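Flavoredoxin (Desulfovibrio vulgaris str. 'Miyazaki F', PDB 2D5M) binds flavin mononucleotide and probably carries electrons between redox partners. Local coordinates at residues 19-29 and 55-66. Residues are numbered along the deposited sequence; the frame is centred on the assembly and turned at random.
Sequences VGTYDRDSRPN and YTYRSITERGAF. With FMN (flavin mononucleotide), chain E.
Y55 and R63, one at each end of helix 55-63, both grip D23. The Y55 hydroxyl donates to OD2 of D23 at 2.6 Å, on the anti side of the carboxylate; R27 NH1 forms a salt bridge with the same OD2 from the opposite face. OD1 takes the backbone N-H groups of D25, closing an Asx turn, and of R27, so both carboxylate oxygens are doubly bound. With its chain extended, R63 meets the D23 carbonyl side-on: NH2 lies 2.9 Å from D23 O, while NE sits well above the carbonyl plane. R63 NH1 turns to D107 in a salt bridge.

Farther out, the R24 guanidinium lies flat on that of R58, planes 7° apart and centres 3.8 Å apart. The like charges are probably eased by E62, whose OE2 takes R58 NE in a nearly straight salt bridge and whose OE1 is joined to R24 by a water.

Among apolar contacts, T21 CG2 touches I60 CG1 at 3.5 Å, and V19 CG1 meets T56 CG2, F66 CD1 and I60 CD1. T21 OG1 links through two waters to T56 and S59.

The helix N-terminus, with N29, holds the FMN phosphate: Y55 N, T56 N and T56 OG1 donate to it, and N29 ND2 donates to O3P of FMN at 2.8 Å. The helix packs across hairpin strands 14-22 and 28-41, then runs into strand 65-70, which pairs antiparallel with 14-22 and 116-126.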
loop_
_atom_site.group_PDB
_atom_site.type_symbol
_atom_site.label_atom_id
_atom_site.label_comp_id
_atom_site.label_asym_id
_atom_site.label_seq_id
_atom_site.Cartn_x
_atom_site.Cartn_y
_atom_site.Cartn_z
ATOM N N VAL A 19 1.197 6.550 -12.270
ATOM C CA VAL A 19 -0.107 7.157 -12.518
ATOM C C VAL A 19 -0.060 7.830 -13.860
ATOM O O VAL A 19 0.756 8.744 -14.083
ATOM C CB VAL A 19 -0.445 8.163 -11.411
ATOM C CG1 VAL A 19 -1.776 8.815 -11.709
ATOM C CG2 VAL A 19 -0.507 7.486 -10.033
ATOM N N GLY A 20 -0.907 7.364 -14.785
ATOM C CA GLY A 20 -0.899 7.809 -16.188
ATOM C C GLY A 20 -2.061 8.723 -16.465
ATOM O O GLY A 20 -3.201 8.469 -16.044
ATOM N N THR A 21 -1.824 9.792 -17.222
ATOM C CA THR A 21 -2.814 10.792 -17.569
ATOM C C THR A 21 -2.530 11.406 -18.950
ATOM O O THR A 21 -1.443 11.245 -19.501
ATOM C CB THR A 21 -2.807 11.952 -16.558
ATOM O OG1 THR A 21 -1.506 12.547 -16.506
ATOM C CG2 THR A 21 -3.290 11.549 -15.163
ATOM N N TYR A 22 -3.536 12.083 -19.486
ATOM C CA TYR A 22 -3.365 12.998 -20.611
ATOM C C TYR A 22 -3.543 14.439 -20.144
ATOM O O TYR A 22 -4.482 14.733 -19.393
ATOM C CB TYR A 22 -4.417 12.725 -21.698
ATOM C CG TYR A 22 -4.263 11.457 -22.461
ATOM C CD1 TYR A 22 -3.151 11.154 -23.187
ATOM C CD2 TYR A 22 -5.319 10.500 -22.440
ATOM C CE1 TYR A 22 -3.025 9.954 -23.895
ATOM C CE2 TYR A 22 -5.193 9.317 -23.140
ATOM C CZ TYR A 22 -4.057 9.047 -23.886
ATOM O OH TYR A 22 -3.972 7.862 -24.544
ATOM N N ASP A 23 -2.672 15.347 -20.590
ATOM C CA ASP A 23 -2.887 16.766 -20.337
ATOM C C ASP A 23 -3.889 17.326 -21.324
ATOM O O ASP A 23 -4.497 16.619 -22.130
ATOM C CB ASP A 23 -1.575 17.539 -20.273
ATOM C CG ASP A 23 -0.977 17.945 -21.624
ATOM O OD1 ASP A 23 -1.483 17.537 -22.693
ATOM O OD2 ASP A 23 0.034 18.667 -21.565
ATOM N N ARG A 24 -4.090 18.631 -21.247
ATOM C CA ARG A 24 -5.130 19.287 -22.062
ATOM C C ARG A 24 -4.862 19.214 -23.558
ATOM O O ARG A 24 -5.844 19.322 -24.318
ATOM C CB ARG A 24 -5.304 20.722 -21.609
ATOM C CG ARG A 24 -4.078 21.589 -21.904
ATOM C CD ARG A 24 -4.187 22.884 -21.029
ATOM N NE ARG A 24 -3.022 23.727 -21.175
ATOM C CZ ARG A 24 -1.877 23.472 -20.577
ATOM N NH1 ARG A 24 -1.673 22.436 -19.759
ATOM N NH2 ARG A 24 -0.852 24.312 -20.778
ATOM N N ASP A 25 -3.628 19.001 -23.934
ATOM C CA ASP A 25 -3.211 18.859 -25.334
ATOM C C ASP A 25 -2.992 17.390 -25.695
ATOM O O ASP A 25 -2.409 17.140 -26.731
ATOM C CB ASP A 25 -1.934 19.668 -25.560
ATOM C CG ASP A 25 -2.195 21.155 -25.387
ATOM O OD1 ASP A 25 -3.150 21.553 -26.084
ATOM O OD2 ASP A 25 -1.484 21.831 -24.601
ATOM N N SER A 26 -3.483 16.475 -24.866
ATOM C CA SER A 26 -3.444 15.032 -25.102
ATOM C C SER A 26 -2.044 14.499 -25.037
ATOM O O SER A 26 -1.726 13.398 -25.537
ATOM C CB SER A 26 -4.126 14.658 -26.433
ATOM O OG SER A 26 -5.504 14.969 -26.377
ATOM N N ARG A 27 -1.123 15.219 -24.384
ATOM C CA ARG A 27 0.213 14.696 -24.139
ATOM C C ARG A 27 0.156 13.666 -23.017
ATOM O O ARG A 27 -0.378 13.964 -21.940
ATOM C CB ARG A 27 1.174 15.844 -23.748
ATOM C CG ARG A 27 1.255 16.942 -24.765
ATOM C CD ARG A 27 1.996 18.180 -24.342
ATOM N NE ARG A 27 3.300 17.934 -23.759
ATOM C CZ ARG A 27 3.704 18.036 -22.484
ATOM N NH1 ARG A 27 2.913 18.416 -21.502
ATOM N NH2 ARG A 27 4.978 17.767 -22.172
ATOM N N PRO A 28 0.672 12.463 -23.216
ATOM C CA PRO A 28 0.625 11.440 -22.192
ATOM C C PRO A 28 1.698 11.632 -21.141
ATOM O O PRO A 28 2.812 12.064 -21.440
ATOM C CB PRO A 28 0.844 10.144 -22.982
ATOM C CG PRO A 28 1.782 10.564 -24.058
ATOM C CD PRO A 28 1.323 11.942 -24.476
ATOM N N ASN A 29 1.383 11.264 -19.900
ATOM C CA ASN A 29 2.309 11.410 -18.786
ATOM C C ASN A 29 2.187 10.225 -17.824
ATOM O O ASN A 29 1.176 9.534 -17.810
ATOM C CB ASN A 29 2.004 12.686 -18.022
ATOM C CG ASN A 29 3.139 13.148 -17.113
ATOM O OD1 ASN A 29 4.315 12.840 -17.363
ATOM N ND2 ASN A 29 2.788 13.920 -16.089
ATOM N N TYR A 55 2.283 17.922 -12.267
ATOM C CA TYR A 55 1.521 18.173 -13.513
ATOM C C TYR A 55 0.334 17.203 -13.589
ATOM O O TYR A 55 -0.759 17.527 -14.065
ATOM C CB TYR A 55 2.467 18.065 -14.694
ATOM C CG TYR A 55 1.935 18.592 -16.000
ATOM C CD1 TYR A 55 1.587 19.940 -16.098
ATOM C CD2 TYR A 55 1.771 17.817 -17.124
ATOM C CE1 TYR A 55 1.106 20.509 -17.254
ATOM C CE2 TYR A 55 1.298 18.347 -18.321
ATOM C CZ TYR A 55 0.946 19.688 -18.393
ATOM O OH TYR A 55 0.471 20.293 -19.532
ATOM N N THR A 56 0.545 15.976 -13.120
ATOM C CA THR A 56 -0.493 14.960 -13.099
ATOM C C THR A 56 -1.728 15.386 -12.343
ATOM O O THR A 56 -2.845 15.094 -12.761
ATOM C CB THR A 56 0.100 13.675 -12.480
ATOM O OG1 THR A 56 1.148 13.211 -13.341
ATOM C CG2 THR A 56 -0.904 12.579 -12.343
ATOM N N TYR A 57 -1.641 16.078 -11.265
ATOM C CA TYR A 57 -2.708 16.611 -10.464
ATOM C C TYR A 57 -3.639 17.398 -11.378
ATOM O O TYR A 57 -4.861 17.235 -11.355
ATOM C CB TYR A 57 -2.170 17.441 -9.282
ATOM C CG TYR A 57 -3.239 18.042 -8.393
ATOM C CD1 TYR A 57 -3.470 17.554 -7.142
ATOM C CD2 TYR A 57 -3.990 19.152 -8.725
ATOM C CE1 TYR A 57 -4.419 18.086 -6.287
ATOM C CE2 TYR A 57 -4.933 19.688 -7.931
ATOM C CZ TYR A 57 -5.150 19.153 -6.695
ATOM O OH TYR A 57 -6.114 19.723 -5.861
ATOM N N ARG A 58 -3.038 18.341 -12.104
ATOM C CA ARG A 58 -3.817 19.188 -12.999
ATOM C C ARG A 58 -4.551 18.308 -13.996
ATOM O O ARG A 58 -5.758 18.468 -14.218
ATOM C CB ARG A 58 -2.917 20.178 -13.703
ATOM C CG ARG A 58 -3.690 21.029 -14.740
ATOM C CD ARG A 58 -2.769 22.050 -15.389
ATOM N NE ARG A 58 -3.505 22.782 -16.409
ATOM C CZ ARG A 58 -3.010 23.873 -17.019
ATOM N NH1 ARG A 58 -1.791 24.266 -16.685
ATOM N NH2 ARG A 58 -3.741 24.503 -17.941
ATOM N N SER A 59 -3.863 17.370 -14.606
ATOM C CA SER A 59 -4.509 16.537 -15.637
ATOM C C SER A 59 -5.668 15.726 -15.063
ATOM O O SER A 59 -6.707 15.585 -15.726
ATOM C CB SER A 59 -3.475 15.614 -16.292
ATOM O OG SER A 59 -2.538 16.422 -16.981
ATOM N N ILE A 60 -5.533 15.198 -13.849
ATOM C CA ILE A 60 -6.619 14.421 -13.286
ATOM C C ILE A 60 -7.798 15.315 -12.998
ATOM O O ILE A 60 -8.959 14.936 -13.234
ATOM C CB ILE A 60 -6.187 13.663 -12.000
ATOM C CG1 ILE A 60 -5.157 12.602 -12.350
ATOM C CG2 ILE A 60 -7.402 13.086 -11.280
ATOM C CD1 ILE A 60 -4.577 11.846 -11.165
ATOM N N THR A 61 -7.574 16.525 -12.493
ATOM C CA THR A 61 -8.678 17.451 -12.236
ATOM C C THR A 61 -9.392 17.798 -13.529
ATOM O O THR A 61 -10.608 18.009 -13.532
ATOM C CB THR A 61 -8.287 18.738 -11.506
ATOM O OG1 THR A 61 -7.450 19.559 -12.282
ATOM C CG2 THR A 61 -7.568 18.466 -10.184
ATOM N N GLU A 62 -8.721 17.819 -14.651
ATOM C CA GLU A 62 -9.320 18.184 -15.929
ATOM C C GLU A 62 -10.030 17.023 -16.599
ATOM O O GLU A 62 -11.076 17.239 -17.188
ATOM C CB GLU A 62 -8.178 18.683 -16.861
ATOM C CG GLU A 62 -7.629 20.039 -16.444
ATOM C CD GLU A 62 -6.415 20.514 -17.209
ATOM O OE1 GLU A 62 -5.788 19.667 -17.921
ATOM O OE2 GLU A 62 -6.044 21.731 -17.035
ATOM N N ARG A 63 -9.451 15.828 -16.582
ATOM C CA ARG A 63 -10.027 14.724 -17.328
ATOM C C ARG A 63 -10.815 13.735 -16.515
ATOM O O ARG A 63 -11.592 12.930 -17.048
ATOM C CB ARG A 63 -8.942 13.963 -18.082
ATOM C CG ARG A 63 -8.572 14.847 -19.324
ATOM C CD ARG A 63 -7.691 14.028 -20.231
ATOM N NE ARG A 63 -7.158 14.885 -21.258
ATOM C CZ ARG A 63 -7.648 15.048 -22.457
ATOM N NH1 ARG A 63 -8.749 14.425 -22.857
ATOM N NH2 ARG A 63 -7.041 15.892 -23.261
ATOM N N GLY A 64 -10.625 13.759 -15.181
ATOM C CA GLY A 64 -11.413 12.829 -14.337
ATOM C C GLY A 64 -11.090 11.382 -14.554
ATOM O O GLY A 64 -11.956 10.528 -14.343
ATOM N N ALA A 65 -9.873 11.063 -14.949
ATOM C CA ALA A 65 -9.482 9.720 -15.304
ATOM C C ALA A 65 -7.967 9.592 -15.166
ATOM O O ALA A 65 -7.242 10.546 -15.426
ATOM C CB ALA A 65 -9.848 9.431 -16.760
ATOM N N PHE A 66 -7.519 8.387 -14.791
ATOM C CA PHE A 66 -6.111 8.109 -14.719
ATOM C C PHE A 66 -5.950 6.584 -14.770
ATOM O O PHE A 66 -6.902 5.838 -14.556
ATOM C CB PHE A 66 -5.451 8.676 -13.468
ATOM C CG PHE A 66 -6.003 8.231 -12.123
ATOM C CD1 PHE A 66 -5.357 7.197 -11.423
ATOM C CD2 PHE A 66 -7.078 8.835 -11.537
ATOM C CE1 PHE A 66 -5.804 6.837 -10.157
ATOM C CE2 PHE A 66 -7.566 8.422 -10.290
ATOM C CZ PHE A 66 -6.924 7.424 -9.586
HETATM N N1 FMN E . 4.471 12.418 -5.537
HETATM C C2 FMN E . 3.184 12.515 -5.079
HETATM O O2 FMN E . 2.550 13.574 -5.190
HETATM N N3 FMN E . 2.614 11.411 -4.450
HETATM C C4 FMN E . 3.251 10.214 -4.211
HETATM O O4 FMN E . 2.656 9.280 -3.632
HETATM C C4A FMN E . 4.605 10.132 -4.640
HETATM N N5 FMN E . 5.311 9.004 -4.386
HETATM C C5A FMN E . 6.550 8.929 -4.972
HETATM C C6 FMN E . 7.308 7.746 -4.749
HETATM C C7 FMN E . 8.552 7.531 -5.320
HETATM C C7M FMN E . 9.370 6.292 -5.037
HETATM C C8 FMN E . 9.058 8.556 -6.204
HETATM C C8M FMN E . 10.377 8.312 -6.921
HETATM C C9 FMN E . 8.364 9.742 -6.370
HETATM C C9A FMN E . 7.126 9.948 -5.783
HETATM N N10 FMN E . 6.390 11.148 -5.894
HETATM C C10 FMN E . 5.118 11.232 -5.384
HETATM C "C1'" FMN E . 6.964 12.301 -6.642
HETATM C "C2'" FMN E . 6.386 12.440 -8.049
HETATM O "O2'" FMN E . 6.394 11.203 -8.771
HETATM C "C3'" FMN E . 7.236 13.456 -8.819
HETATM O "O3'" FMN E . 6.994 14.747 -8.212
HETATM C "C4'" FMN E . 6.954 13.509 -10.313
HETATM O "O4'" FMN E . 8.069 14.232 -10.903
HETATM C "C5'" FMN E . 5.679 14.190 -10.671
HETATM O "O5'" FMN E . 5.565 14.183 -12.130
HETATM P P FMN E . 4.518 15.140 -12.892
HETATM O O1P FMN E . 4.845 16.593 -12.518
HETATM O O2P FMN E . 3.102 14.795 -12.497
HETATM O O3P FMN E . 4.850 14.814 -14.337
HETATM O O HOH W 1 0.526 11.332 -15.223
HETATM O O HOH W 2 -0.351 14.947 -17.296
HETATM O O HOH W 3 -6.052 11.486 -18.004
HETATM O O HOH W 4 -6.132 17.226 -19.219
HETATM O O HOH W 5 -3.348 20.230 -18.863
#